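Local coordinates for Os03g0854200 protein (Oryza sativa Japonica Group, PDB 3HKM), which binds double-stranded DNA and single-stranded RNA, cleaves DNA by hydrolysis and RNA by phosphorolysis in vitro, and is probably a component of the exosome, at residues I91-V96 with P133-A138; F166-F171 with I198-M203; V64-M69 with L106-N111; R9-L14 with E150-T155. All blocks are in the same frame, centred on the assembly; numbering follows the deposited sequence.

Contact 1 of 4, residues I91-V96 with P133-A138; sequences ICLLTV and PLKHLA
Ile91 is wedged between Leu134, His136 and Ala138. Its CD1 lies beside Leu134 CG, 3.8 Å away, and the two side chains point the same way. Its CG2 branch reaches Ala138 CB, also at 3.8 Å. The same methyl approaches His136 CE1 obliquely, at 3.6 Å. CG1 sits between the backbone N and the carbonyl carbon (chi1 79°), which leaves CG2 beside the N to meet the imidazole. With an alanine here, a gap is likely to open beside Leu134 and Ala138, leaving the His136 ring less to rest on. Next along, Cys92 SG touches Leu134 CD1 at 3.9 Å. Val96 leans on the Pro133 ring, CG2 to CB at 4.0 Å. The register rests on Leu93 N, which donates to Pro133 O at 2.8 Å. The Lys135 N to Ile91 O bond is modelled doubtfully short. A water donates to both Leu93 O and Pro133 O. Farther out, Leu127 of helix 115-130 lies against Ile91, Cys92 and Leu134, and Ile195 packs on Ile91, His136 and Ala138. The backbones meet in a single beta bridge, Cys92 with Leu134, which joins the loops after helices 77-91 and 115-130 of this RNase PH fold.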
loop_
_atom_site.group_PDB
_atom_site.type_symbol
_atom_site.label_atom_id
_atom_site.label_comp_id
_atom_site.label_asym_id
_atom_site.label_seq_id
_atom_site.Cartn_x
_atom_site.Cartn_y
_atom_site.Cartn_z
ATOM N N ILE A 91 -8.021 7.308 -3.496
ATOM C CA ILE A 91 -7.317 8.461 -2.938
ATOM C C ILE A 91 -7.005 9.528 -3.970
ATOM O O ILE A 91 -6.787 10.674 -3.618
ATOM C CB ILE A 91 -6.003 8.069 -2.231
ATOM C CG1 ILE A 91 -4.894 7.825 -3.256
ATOM C CG2 ILE A 91 -6.212 6.871 -1.299
ATOM C CD1 ILE A 91 -3.549 7.491 -2.634
ATOM N N CYS A 92 -6.981 9.149 -5.241
ATOM C CA CYS A 92 -6.679 10.091 -6.311
ATOM C C CYS A 92 -7.837 11.046 -6.545
ATOM O O CYS A 92 -9.000 10.630 -6.570
ATOM C CB CYS A 92 -6.343 9.346 -7.608
ATOM S SG CYS A 92 -4.685 8.599 -7.646
ATOM N N LEU A 93 -7.531 12.332 -6.707
ATOM C CA LEU A 93 -8.562 13.283 -7.113
ATOM C C LEU A 93 -8.770 13.203 -8.633
ATOM O O LEU A 93 -7.888 13.560 -9.420
ATOM C CB LEU A 93 -8.219 14.703 -6.663
ATOM C CG LEU A 93 -9.396 15.678 -6.772
ATOM C CD1 LEU A 93 -10.693 14.980 -6.380
ATOM C CD2 LEU A 93 -9.173 16.927 -5.925
ATOM N N LEU A 94 -9.948 12.736 -9.035
ATOM C CA LEU A 94 -10.188 12.306 -10.413
ATOM C C LEU A 94 -10.726 13.412 -11.310
ATOM O O LEU A 94 -10.748 13.288 -12.537
ATOM C CB LEU A 94 -11.133 11.092 -10.434
ATOM C CG LEU A 94 -12.431 11.129 -9.606
ATOM C CD1 LEU A 94 -12.203 11.288 -8.081
ATOM C CD2 LEU A 94 -13.372 12.208 -10.118
ATOM N N THR A 95 -11.153 14.496 -10.680
ATOM C CA THR A 95 -11.797 15.599 -11.370
ATOM C C THR A 95 -10.806 16.635 -11.927
ATOM O O THR A 95 -11.194 17.530 -12.676
ATOM C CB THR A 95 -12.794 16.294 -10.415
ATOM O OG1 THR A 95 -13.318 17.478 -11.028
ATOM C CG2 THR A 95 -12.108 16.660 -9.106
ATOM N N VAL A 96 -9.531 16.514 -11.569
ATOM C CA VAL A 96 -8.541 17.509 -11.978
ATOM C C VAL A 96 -8.107 17.352 -13.440
ATOM O O VAL A 96 -8.096 18.333 -14.201
ATOM C CB VAL A 96 -7.295 17.490 -11.066
ATOM C CG1 VAL A 96 -6.351 18.625 -11.438
ATOM C CG2 VAL A 96 -7.706 17.600 -9.604
ATOM N N PRO A 133 -2.544 14.341 -8.563
ATOM C CA PRO A 133 -3.366 14.963 -7.517
ATOM C C PRO A 133 -4.079 13.928 -6.631
ATOM O O PRO A 133 -4.860 13.116 -7.125
ATOM C CB PRO A 133 -4.385 15.790 -8.320
ATOM C CG PRO A 133 -3.770 15.968 -9.668
ATOM C CD PRO A 133 -2.973 14.727 -9.919
ATOM N N LEU A 134 -3.812 13.969 -5.328
ATOM C CA LEU A 134 -4.454 13.065 -4.383
ATOM C C LEU A 134 -5.436 13.819 -3.486
ATOM O O LEU A 134 -5.241 15.008 -3.211
ATOM C CB LEU A 134 -3.397 12.388 -3.516
ATOM C CG LEU A 134 -2.793 11.030 -3.892
ATOM C CD1 LEU A 134 -2.519 10.884 -5.378
ATOM C CD2 LEU A 134 -1.526 10.791 -3.070
ATOM N N LYS A 135 -6.489 13.130 -3.034
ATOM C CA LYS A 135 -7.404 13.672 -2.021
ATOM C C LYS A 135 -6.708 13.731 -0.655
ATOM O O LYS A 135 -6.959 14.615 0.160
ATOM C CB LYS A 135 -8.653 12.791 -1.885
ATOM C CG LYS A 135 -9.565 12.692 -3.101
ATOM C CD LYS A 135 -10.822 11.918 -2.710
ATOM C CE LYS A 135 -11.591 11.373 -3.908
ATOM N NZ LYS A 135 -12.508 12.380 -4.530
ATOM N N HIS A 136 -5.843 12.754 -0.415
ATOM C CA HIS A 136 -5.149 12.595 0.855
ATOM C C HIS A 136 -4.135 11.474 0.685
ATOM O O HIS A 136 -4.197 10.712 -0.282
ATOM C CB HIS A 136 -6.137 12.217 1.960
ATOM C CG HIS A 136 -7.144 11.197 1.532
ATOM N ND1 HIS A 136 -6.814 9.879 1.300
ATOM C CD2 HIS A 136 -8.467 11.307 1.261
ATOM C CE1 HIS A 136 -7.892 9.218 0.916
ATOM N NE2 HIS A 136 -8.908 10.061 0.885
ATOM N N LEU A 137 -3.199 11.383 1.623
ATOM C CA LEU A 137 -2.252 10.272 1.667
ATOM C C LEU A 137 -2.951 8.961 2.029
ATOM O O LEU A 137 -3.927 8.954 2.778
ATOM C CB LEU A 137 -1.172 10.545 2.716
ATOM C CG LEU A 137 0.145 11.204 2.321
ATOM C CD1 LEU A 137 -0.064 12.429 1.449
ATOM C CD2 LEU A 137 0.937 11.539 3.571
ATOM N N ALA A 138 -2.441 7.855 1.498
ATOM C CA ALA A 138 -2.846 6.529 1.950
ATOM C C ALA A 138 -1.690 5.883 2.719
ATOM O O ALA A 138 -0.592 5.720 2.188
ATOM C CB ALA A 138 -3.270 5.660 0.782
HETATM O O HOH W 1 -5.378 12.193 -9.408
#

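Contact 2 of 4, residues F166-F171 with I198-M203; sequences FAHLVF and ITHGVM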
loop_
_atom_site.group_PDB
_atom_site.type_symbol
_atom_site.label_atom_id
_atom_site.label_comp_id
_atom_site.label_asym_id
_atom_site.label_seq_id
_atom_site.Cartn_x
_atom_site.Cartn_y
_atom_site.Cartn_z
ATOM N N PHE A 166 -5.913 -11.411 10.942
ATOM C CA PHE A 166 -5.237 -10.167 10.607
ATOM C C PHE A 166 -6.003 -9.265 9.642
ATOM O O PHE A 166 -6.966 -9.679 9.007
ATOM C CB PHE A 166 -3.782 -10.400 10.170
ATOM C CG PHE A 166 -3.625 -11.274 8.968
ATOM C CD1 PHE A 166 -3.121 -12.561 9.096
ATOM C CD2 PHE A 166 -3.937 -10.799 7.705
ATOM C CE1 PHE A 166 -2.954 -13.367 7.986
ATOM C CE2 PHE A 166 -3.773 -11.600 6.583
ATOM C CZ PHE A 166 -3.278 -12.887 6.724
ATOM N N ALA A 167 -5.569 -8.016 9.570
ATOM C CA ALA A 167 -6.268 -7.014 8.797
ATOM C C ALA A 167 -5.270 -6.194 8.000
ATOM O O ALA A 167 -4.185 -5.890 8.473
ATOM C CB ALA A 167 -7.067 -6.117 9.722
ATOM N N HIS A 168 -5.635 -5.854 6.774
ATOM C CA HIS A 168 -4.901 -4.842 6.036
ATOM C C HIS A 168 -5.656 -3.537 6.187
ATOM O O HIS A 168 -6.742 -3.388 5.641
ATOM C CB HIS A 168 -4.795 -5.212 4.560
ATOM C CG HIS A 168 -3.905 -6.388 4.293
ATOM N ND1 HIS A 168 -4.017 -7.164 3.160
ATOM C CD2 HIS A 168 -2.896 -6.924 5.020
ATOM C CE1 HIS A 168 -3.108 -8.125 3.196
ATOM N NE2 HIS A 168 -2.415 -8.000 4.314
ATOM N N LEU A 169 -5.100 -2.603 6.951
ATOM C CA LEU A 169 -5.758 -1.311 7.129
ATOM C C LEU A 169 -5.040 -0.226 6.343
ATOM O O LEU A 169 -3.816 -0.227 6.224
ATOM C CB LEU A 169 -5.848 -0.918 8.609
ATOM C CG LEU A 169 -6.503 -1.927 9.564
ATOM C CD1 LEU A 169 -6.448 -1.421 11.002
ATOM C CD2 LEU A 169 -7.935 -2.268 9.152
ATOM N N VAL A 170 -5.819 0.689 5.784
ATOM C CA VAL A 170 -5.255 1.834 5.104
ATOM C C VAL A 170 -6.001 3.091 5.527
ATOM O O VAL A 170 -7.215 3.214 5.375
ATOM C CB VAL A 170 -5.112 1.614 3.557
ATOM C CG1 VAL A 170 -5.886 0.385 3.110
ATOM C CG2 VAL A 170 -5.463 2.870 2.764
ATOM N N PHE A 171 -5.239 3.992 6.130
ATOM C CA PHE A 171 -5.786 5.177 6.747
ATOM C C PHE A 171 -5.542 6.371 5.847
ATOM O O PHE A 171 -4.503 6.453 5.194
ATOM C CB PHE A 171 -5.127 5.399 8.108
ATOM C CG PHE A 171 -5.035 4.158 8.951
ATOM C CD1 PHE A 171 -5.964 3.909 9.949
ATOM C CD2 PHE A 171 -4.019 3.243 8.750
ATOM C CE1 PHE A 171 -5.878 2.771 10.728
ATOM C CE2 PHE A 171 -3.934 2.103 9.528
ATOM C CZ PHE A 171 -4.867 1.872 10.518
ATOM N N ILE A 198 -9.336 -4.845 4.771
ATOM C CA ILE A 198 -9.638 -6.227 4.424
ATOM C C ILE A 198 -9.032 -7.175 5.447
ATOM O O ILE A 198 -7.836 -7.122 5.720
ATOM C CB ILE A 198 -9.228 -6.576 2.964
ATOM C CG1 ILE A 198 -9.146 -8.087 2.766
ATOM C CG2 ILE A 198 -7.942 -5.890 2.579
ATOM C CD1 ILE A 198 -9.201 -8.505 1.311
ATOM N N THR A 199 -9.879 -8.016 6.038
ATOM C CA THR A 199 -9.433 -8.924 7.085
ATOM C C THR A 199 -9.359 -10.348 6.558
ATOM O O THR A 199 -10.083 -10.716 5.636
ATOM C CB THR A 199 -10.344 -8.864 8.323
ATOM O OG1 THR A 199 -11.677 -9.231 7.951
ATOM C CG2 THR A 199 -10.354 -7.455 8.914
ATOM N N HIS A 200 -8.463 -11.135 7.142
ATOM C CA HIS A 200 -8.256 -12.515 6.727
ATOM C C HIS A 200 -8.216 -13.413 7.950
ATOM O O HIS A 200 -7.346 -13.260 8.809
ATOM C CB HIS A 200 -6.938 -12.664 5.963
ATOM C CG HIS A 200 -6.880 -11.892 4.676
ATOM N ND1 HIS A 200 -7.396 -12.375 3.493
ATOM C CD2 HIS A 200 -6.346 -10.681 4.387
ATOM C CE1 HIS A 200 -7.188 -11.494 2.531
ATOM N NE2 HIS A 200 -6.555 -10.457 3.048
ATOM N N GLY A 201 -9.150 -14.356 8.022
ATOM C CA GLY A 201 -9.207 -15.281 9.137
ATOM C C GLY A 201 -10.164 -14.768 10.189
ATOM O O GLY A 201 -10.800 -13.736 9.982
ATOM N N VAL A 202 -10.265 -15.473 11.315
ATOM C CA VAL A 202 -11.239 -15.108 12.342
ATOM C C VAL A 202 -11.009 -13.689 12.827
ATOM O O VAL A 202 -9.877 -13.279 13.098
ATOM C CB VAL A 202 -11.228 -16.061 13.550
ATOM C CG1 VAL A 202 -10.032 -15.786 14.439
ATOM C CG2 VAL A 202 -12.503 -15.885 14.350
ATOM N N MET A 203 -12.086 -12.928 12.928
ATOM C CA MET A 203 -11.954 -11.565 13.387
ATOM C C MET A 203 -13.226 -11.164 14.099
ATOM O O MET A 203 -14.234 -10.840 13.467
ATOM C CB MET A 203 -11.639 -10.623 12.218
ATOM C CG MET A 203 -11.367 -9.171 12.617
ATOM S SD MET A 203 -9.730 -8.863 13.305
ATOM C CE MET A 203 -8.713 -9.005 11.851
HETATM O O HOH W 2 -6.052 -8.390 1.477
#
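Strand 166-171 and strand 198-201 run antiparallel at 169°, with Ala167 and Thr199 as a non-hydrogen-bonded pair and His168 and Ile198 as a hydrogen-bonded one. His168 N gives Ile198 O a nearly straight bond of 2.8 Å, and Ile198 N answers to His168 O. Toward Phe166 and His200 the pairing loosens. Phe166, His168, Ile198 and His200 share one face of the sheet. Here the rim of the Phe166 ring meets His200, with CE2 3.4 Å from His200 CB. The Phe166 and His200 rings touch rim to rim, neither lying over the other. His200 O sits over the centre of the Phe166 ring. The His200 ring turns an edge toward the face of His168, an offset edge-to-face pair with planes at 66°. A water lies 2.9 Å from His168 ND1 and 2.6 Å from His200 NE2, in the plane of the His200 ring, and so links the two imidazoles. On the other face Ala167 CB packs on Thr199 CG2 at 3.6 Å. The Met203 chain bends at chi2 and chi3, which brings its CE back to Ala167 CB at 3.9 Å. Tyr208 of helix 205-229 also touches Met203. This is an aromatic cluster on the edge pair of the four-stranded antiparallel sheet of an RNase PH domain.

Contact 3 of 4, residues V64-M69 with L106-N111; sequences VVWKPM and LQVVGN
Trp66 and Leu106 lie side by side on the two parallel strands of a beta-alpha-beta unit, in which helix 77-91 connects strand 61-67 to strand 100-110. Leu106 CD1 rests over one face of the indole in a CH-pi contact, 3.8 Å from the centroid of the five-membered ring. The direction to the methyl is 22° off the ring normal. CG of Leu106 is anti to the backbone N (chi1 -170°), which carries CD1 over the ring. Leu106 CD1 comes nearest to Trp66 NE1 and CE2, at 3.6 Å from each. Val108 CG2 approaches the six-membered ring, but too close in the model to be relied on. Helix 115-130 supports the same side of the sheet: its Leu115 touches both Trp66 and Val108, and its Ala119 and Cys123 touch Leu106. The backbone ladder keeps these side chains in register. Leu106 N donates to Val65 O at 3.1 Å, Lys67 N to Leu106 O at 2.8 Å, and Val108 N to Lys67 O at 3.1 Å. On the opposite face Lys67 and Gln107 cross at about a right angle. Beyond Val108 the inner strand has a classic beta bulge, where Val109 and Gly110 both face Ile39 of strand 38-49. Past the bulge, Asn111 OD1 accepts a bond from Gly113 N. Met69 closes this end from the other segment. It crosses Val108 obliquely, with CE 3.9 Å from Val108 CG1. The same CE meets Asn111 CB at 3.7 Å, and there the two side chains cross nearly at right angles.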
loop_
_atom_site.group_PDB
_atom_site.type_symbol
_atom_site.label_atom_id
_atom_site.label_comp_id
_atom_site.label_asym_id
_atom_site.label_seq_id
_atom_site.Cartn_x
_atom_site.Cartn_y
_atom_site.Cartn_z
ATOM N N VAL A 64 -3.672 -0.090 -12.882
ATOM C CA VAL A 64 -2.607 -0.741 -12.124
ATOM C C VAL A 64 -2.310 -2.177 -12.581
ATOM O O VAL A 64 -3.214 -2.977 -12.807
ATOM C CB VAL A 64 -2.926 -0.752 -10.608
ATOM C CG1 VAL A 64 -1.679 -1.086 -9.801
ATOM C CG2 VAL A 64 -3.506 0.590 -10.175
ATOM N N VAL A 65 -1.030 -2.489 -12.729
ATOM C CA VAL A 65 -0.613 -3.850 -13.007
ATOM C C VAL A 65 0.362 -4.305 -11.935
ATOM O O VAL A 65 1.385 -3.664 -11.685
ATOM C CB VAL A 65 -0.038 -4.028 -14.447
ATOM C CG1 VAL A 65 0.257 -2.691 -15.096
ATOM C CG2 VAL A 65 1.185 -4.944 -14.457
ATOM N N TRP A 66 0.004 -5.409 -11.283
ATOM C CA TRP A 66 0.775 -5.987 -10.201
ATOM C C TRP A 66 1.666 -7.063 -10.797
ATOM O O TRP A 66 1.180 -7.982 -11.445
ATOM C CB TRP A 66 -0.178 -6.606 -9.179
ATOM C CG TRP A 66 0.220 -6.422 -7.740
ATOM C CD1 TRP A 66 -0.161 -5.407 -6.899
ATOM C CD2 TRP A 66 1.057 -7.284 -6.969
ATOM N NE1 TRP A 66 0.397 -5.584 -5.659
ATOM C CE2 TRP A 66 1.147 -6.729 -5.673
ATOM C CE3 TRP A 66 1.743 -8.467 -7.248
ATOM C CZ2 TRP A 66 1.893 -7.318 -4.661
ATOM C CZ3 TRP A 66 2.481 -9.049 -6.246
ATOM C CH2 TRP A 66 2.551 -8.477 -4.965
ATOM N N LYS A 67 2.971 -6.942 -10.586
ATOM C CA LYS A 67 3.933 -7.859 -11.187
ATOM C C LYS A 67 4.701 -8.631 -10.116
ATOM O O LYS A 67 5.336 -8.025 -9.252
ATOM C CB LYS A 67 4.900 -7.104 -12.116
ATOM C CG LYS A 67 4.208 -6.061 -12.996
ATOM C CD LYS A 67 4.764 -6.008 -14.414
ATOM C CE LYS A 67 6.024 -5.170 -14.523
ATOM N NZ LYS A 67 6.372 -4.912 -15.962
ATOM N N PRO A 68 4.641 -9.979 -10.178
ATOM C CA PRO A 68 5.276 -10.854 -9.184
ATOM C C PRO A 68 6.790 -10.814 -9.317
ATOM O O PRO A 68 7.298 -10.522 -10.400
ATOM C CB PRO A 68 4.758 -12.255 -9.559
ATOM C CG PRO A 68 3.613 -12.029 -10.492
ATOM C CD PRO A 68 3.936 -10.761 -11.210
ATOM N N MET A 69 7.507 -11.119 -8.243
ATOM C CA MET A 69 8.960 -11.059 -8.309
ATOM C C MET A 69 9.509 -12.157 -9.220
ATOM O O MET A 69 10.710 -12.200 -9.500
ATOM C CB MET A 69 9.607 -11.056 -6.907
ATOM C CG MET A 69 9.813 -12.405 -6.244
ATOM S SD MET A 69 9.984 -12.260 -4.438
ATOM C CE MET A 69 8.292 -12.563 -3.934
ATOM N N LEU A 106 3.521 -1.944 -10.218
ATOM C CA LEU A 106 4.053 -2.365 -8.940
ATOM C C LEU A 106 4.870 -3.634 -9.155
ATOM O O LEU A 106 4.342 -4.660 -9.569
ATOM C CB LEU A 106 2.910 -2.603 -7.950
ATOM C CG LEU A 106 3.231 -2.824 -6.470
ATOM C CD1 LEU A 106 3.718 -4.242 -6.195
ATOM C CD2 LEU A 106 4.230 -1.789 -5.975
ATOM N N GLN A 107 6.166 -3.546 -8.900
ATOM C CA GLN A 107 7.054 -4.684 -9.053
ATOM C C GLN A 107 7.539 -5.152 -7.687
ATOM O O GLN A 107 8.216 -4.407 -6.969
ATOM C CB GLN A 107 8.243 -4.305 -9.933
ATOM C CG GLN A 107 9.363 -5.345 -9.955
ATOM C CD GLN A 107 8.970 -6.620 -10.690
ATOM O OE1 GLN A 107 8.946 -7.713 -10.108
ATOM N NE2 GLN A 107 8.646 -6.485 -11.971
ATOM N N VAL A 108 7.189 -6.387 -7.327
ATOM C CA VAL A 108 7.675 -6.992 -6.084
ATOM C C VAL A 108 9.140 -7.411 -6.186
ATOM O O VAL A 108 9.550 -8.072 -7.142
ATOM C CB VAL A 108 6.815 -8.189 -5.661
ATOM C CG1 VAL A 108 7.331 -8.778 -4.358
ATOM C CG2 VAL A 108 5.382 -7.746 -5.498
ATOM N N VAL A 109 9.923 -7.000 -5.194
ATOM C CA VAL A 109 11.358 -7.259 -5.165
ATOM C C VAL A 109 11.675 -8.315 -4.110
ATOM O O VAL A 109 12.470 -9.219 -4.337
ATOM C CB VAL A 109 12.154 -5.955 -4.874
ATOM C CG1 VAL A 109 13.605 -6.267 -4.541
ATOM C CG2 VAL A 109 12.052 -4.997 -6.061
ATOM N N GLY A 110 11.031 -8.190 -2.954
ATOM C CA GLY A 110 11.165 -9.150 -1.878
ATOM C C GLY A 110 9.866 -9.255 -1.104
ATOM O O GLY A 110 9.070 -8.315 -1.074
ATOM N N ASN A 111 9.634 -10.404 -0.482
ATOM C CA ASN A 111 8.423 -10.589 0.298
ATOM C C ASN A 111 8.715 -11.245 1.639
ATOM O O ASN A 111 8.829 -12.469 1.732
ATOM C CB ASN A 111 7.385 -11.391 -0.490
ATOM C CG ASN A 111 6.077 -11.550 0.261
ATOM O OD1 ASN A 111 5.910 -11.017 1.352
ATOM N ND2 ASN A 111 5.143 -12.287 -0.322
#

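Contact 4 of 4, residues R9-L14 with E150-T155; sequences RNPNQL and EVILDT
A type I beta turn from Asn10 to Gln13 docks through Pro11 on Ile152 and Leu153 of the edge strand 151-153. Leu153 N donates to Pro11 O at 2.7 Å, the one hydrogen bond between the two segments. The ring of Pro11 packs obliquely on Ile152, with CB 3.5 Å from Ile152 CD1. The same Pro11 CB lies 3.3 Å from Val151 O. The turn closes on itself through Gln13 N to Asn10 O. The Gln13 side chain, extended, brings its OE1 to Asn10 N, which donates at 3.1 Å. Strand 151-153 is an outermost strand of the four-stranded antiparallel sheet in this RNase PH fold, so the N-terminal segment lies along that sheet's border. Leu153 extends under the turn. Its CG is anti to the carbonyl carbon (chi1 -61°), which places CD1 3.6 Å from Asn12 CA. Its CB faces Leu14 CD2, and Ala218 of helix 205-229 touches the side chain as well. Cutting Leu153 back to a glycine would probably open a gap between the turn and that helix and leave Leu14 CD2 without one of its apolar neighbours. Leu14 CD2 also reaches Asp154 CB at 4.0 Å, the two side chains crossing at about a right angle. Asp154 has left-handed backbone angles just after the strand, and its OD2 accepts a bond from Arg15 N. Arg9 NH2 comes within 3.2 Å of Asp154 O at a poor angle for bonding, while Arg9 NE forms a salt bridge with Asp7.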
loop_
_atom_site.group_PDB
_atom_site.type_symbol
_atom_site.label_atom_id
_atom_site.label_comp_id
_atom_site.label_asym_id
_atom_site.label_seq_id
_atom_site.Cartn_x
_atom_site.Cartn_y
_atom_site.Cartn_z
ATOM N N ARG A 9 10.958 -6.876 17.849
ATOM C CA ARG A 9 10.056 -5.732 17.891
ATOM C C ARG A 9 8.987 -5.939 18.954
ATOM O O ARG A 9 8.681 -7.069 19.326
ATOM C CB ARG A 9 9.399 -5.511 16.528
ATOM C CG ARG A 9 10.367 -5.123 15.437
ATOM C CD ARG A 9 9.650 -4.728 14.172
ATOM N NE ARG A 9 8.763 -5.769 13.660
ATOM C CZ ARG A 9 8.907 -6.378 12.487
ATOM N NH1 ARG A 9 9.927 -6.066 11.685
ATOM N NH2 ARG A 9 8.030 -7.302 12.110
ATOM N N ASN A 10 8.428 -4.845 19.456
ATOM C CA ASN A 10 7.241 -4.941 20.298
ATOM C C ASN A 10 5.983 -4.744 19.451
ATOM O O ASN A 10 6.052 -4.194 18.347
ATOM C CB ASN A 10 7.307 -3.962 21.478
ATOM C CG ASN A 10 7.330 -2.512 21.040
ATOM O OD1 ASN A 10 6.440 -2.055 20.322
ATOM N ND2 ASN A 10 8.347 -1.774 21.482
ATOM N N PRO A 11 4.833 -5.216 19.955
ATOM C CA PRO A 11 3.569 -5.244 19.213
ATOM C C PRO A 11 3.265 -4.029 18.327
ATOM O O PRO A 11 2.841 -4.228 17.194
ATOM C CB PRO A 11 2.539 -5.395 20.326
ATOM C CG PRO A 11 3.230 -6.267 21.300
ATOM C CD PRO A 11 4.678 -5.832 21.287
ATOM N N ASN A 12 3.465 -2.808 18.808
ATOM C CA ASN A 12 3.095 -1.643 18.001
ATOM C C ASN A 12 4.231 -1.101 17.146
ATOM O O ASN A 12 4.113 -0.020 16.566
ATOM C CB ASN A 12 2.478 -0.522 18.857
ATOM C CG ASN A 12 3.491 0.166 19.750
ATOM O OD1 ASN A 12 4.523 0.650 19.283
ATOM N ND2 ASN A 12 3.191 0.230 21.046
ATOM N N GLN A 13 5.320 -1.865 17.058
ATOM C CA GLN A 13 6.512 -1.405 16.357
ATOM C C GLN A 13 6.485 -1.722 14.862
ATOM O O GLN A 13 6.326 -2.879 14.462
ATOM C CB GLN A 13 7.770 -1.988 16.999
ATOM C CG GLN A 13 9.053 -1.248 16.644
ATOM C CD GLN A 13 10.184 -1.562 17.618
ATOM O OE1 GLN A 13 9.973 -2.234 18.637
ATOM N NE2 GLN A 13 11.387 -1.076 17.313
ATOM N N LEU A 14 6.644 -0.679 14.049
ATOM C CA LEU A 14 6.805 -0.817 12.610
ATOM C C LEU A 14 8.259 -1.158 12.276
ATOM O O LEU A 14 9.187 -0.617 12.875
ATOM C CB LEU A 14 6.392 0.481 11.907
ATOM C CG LEU A 14 4.983 0.998 12.202
ATOM C CD1 LEU A 14 4.741 2.356 11.550
ATOM C CD2 LEU A 14 3.954 -0.022 11.734
ATOM N N GLU A 150 -3.964 -9.958 21.383
ATOM C CA GLU A 150 -2.825 -9.044 21.292
ATOM C C GLU A 150 -2.589 -8.634 19.844
ATOM O O GLU A 150 -2.372 -9.482 18.983
ATOM C CB GLU A 150 -1.555 -9.683 21.867
ATOM C CG GLU A 150 -1.608 -9.970 23.361
ATOM C CD GLU A 150 -2.090 -11.374 23.677
ATOM O OE1 GLU A 150 -2.577 -11.594 24.806
ATOM O OE2 GLU A 150 -1.973 -12.260 22.805
ATOM N N VAL A 151 -2.633 -7.335 19.574
ATOM C CA VAL A 151 -2.451 -6.858 18.210
ATOM C C VAL A 151 -0.992 -6.578 17.894
ATOM O O VAL A 151 -0.276 -5.963 18.676
ATOM C CB VAL A 151 -3.289 -5.610 17.909
ATOM C CG1 VAL A 151 -2.621 -4.768 16.827
ATOM C CG2 VAL A 151 -4.686 -6.019 17.480
ATOM N N ILE A 152 -0.575 -7.044 16.726
ATOM C CA ILE A 152 0.786 -6.898 16.244
ATOM C C ILE A 152 0.765 -6.046 14.967
ATOM O O ILE A 152 -0.087 -6.241 14.107
ATOM C CB ILE A 152 1.402 -8.299 16.010
ATOM C CG1 ILE A 152 2.358 -8.653 17.149
ATOM C CG2 ILE A 152 2.132 -8.375 14.699
ATOM C CD1 ILE A 152 1.837 -8.305 18.509
ATOM N N LEU A 153 1.676 -5.079 14.861
ATOM C CA LEU A 153 1.715 -4.191 13.695
ATOM C C LEU A 153 2.840 -4.549 12.725
ATOM O O LEU A 153 3.968 -4.834 13.141
ATOM C CB LEU A 153 1.835 -2.721 14.125
ATOM C CG LEU A 153 0.687 -2.190 14.988
ATOM C CD1 LEU A 153 0.869 -0.716 15.300
ATOM C CD2 LEU A 153 -0.653 -2.439 14.307
ATOM N N ASP A 154 2.523 -4.538 11.432
ATOM C CA ASP A 154 3.501 -4.809 10.383
ATOM C C ASP A 154 4.119 -6.198 10.536
ATOM O O ASP A 154 5.304 -6.343 10.816
ATOM C CB ASP A 154 4.592 -3.742 10.404
ATOM C CG ASP A 154 5.356 -3.650 9.089
ATOM O OD1 ASP A 154 4.811 -4.032 8.029
ATOM O OD2 ASP A 154 6.506 -3.161 9.126
ATOM N N THR A 155 3.295 -7.218 10.350
ATOM C CA THR A 155 3.740 -8.596 10.470
ATOM C C THR A 155 4.685 -8.970 9.342
ATOM O O THR A 155 4.589 -8.447 8.235
ATOM C CB THR A 155 2.549 -9.560 10.397
ATOM O OG1 THR A 155 1.765 -9.235 9.248
ATOM C CG2 THR A 155 1.695 -9.446 11.638
#

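How the contacts relate
Contacts 2 and 4 involve the two outermost strands, 197-201 and 151-153, of the four-stranded antiparallel sheet, their centres about 14 Å apart. Contact 3 lies in the other, mixed sheet, its centre about 21 Å from that of contact 2. Contact 1 joins the loops leading into strands 100-110 and 138-145, one in each sheet. It touches contact 2 where Ala138 CB packs on Val170 CG2, at 4.1 Å. Along the chain, contacts 1 and 3 cross, and both are nested inside the long loop closed by contact 4. Contact 2 comes last. Contacts 1 and 4 sit on opposite sides of the chain's centre, their centres about 29 Å apart. Contact 4 brings the N-terminal segment to the edge of the antiparallel sheet.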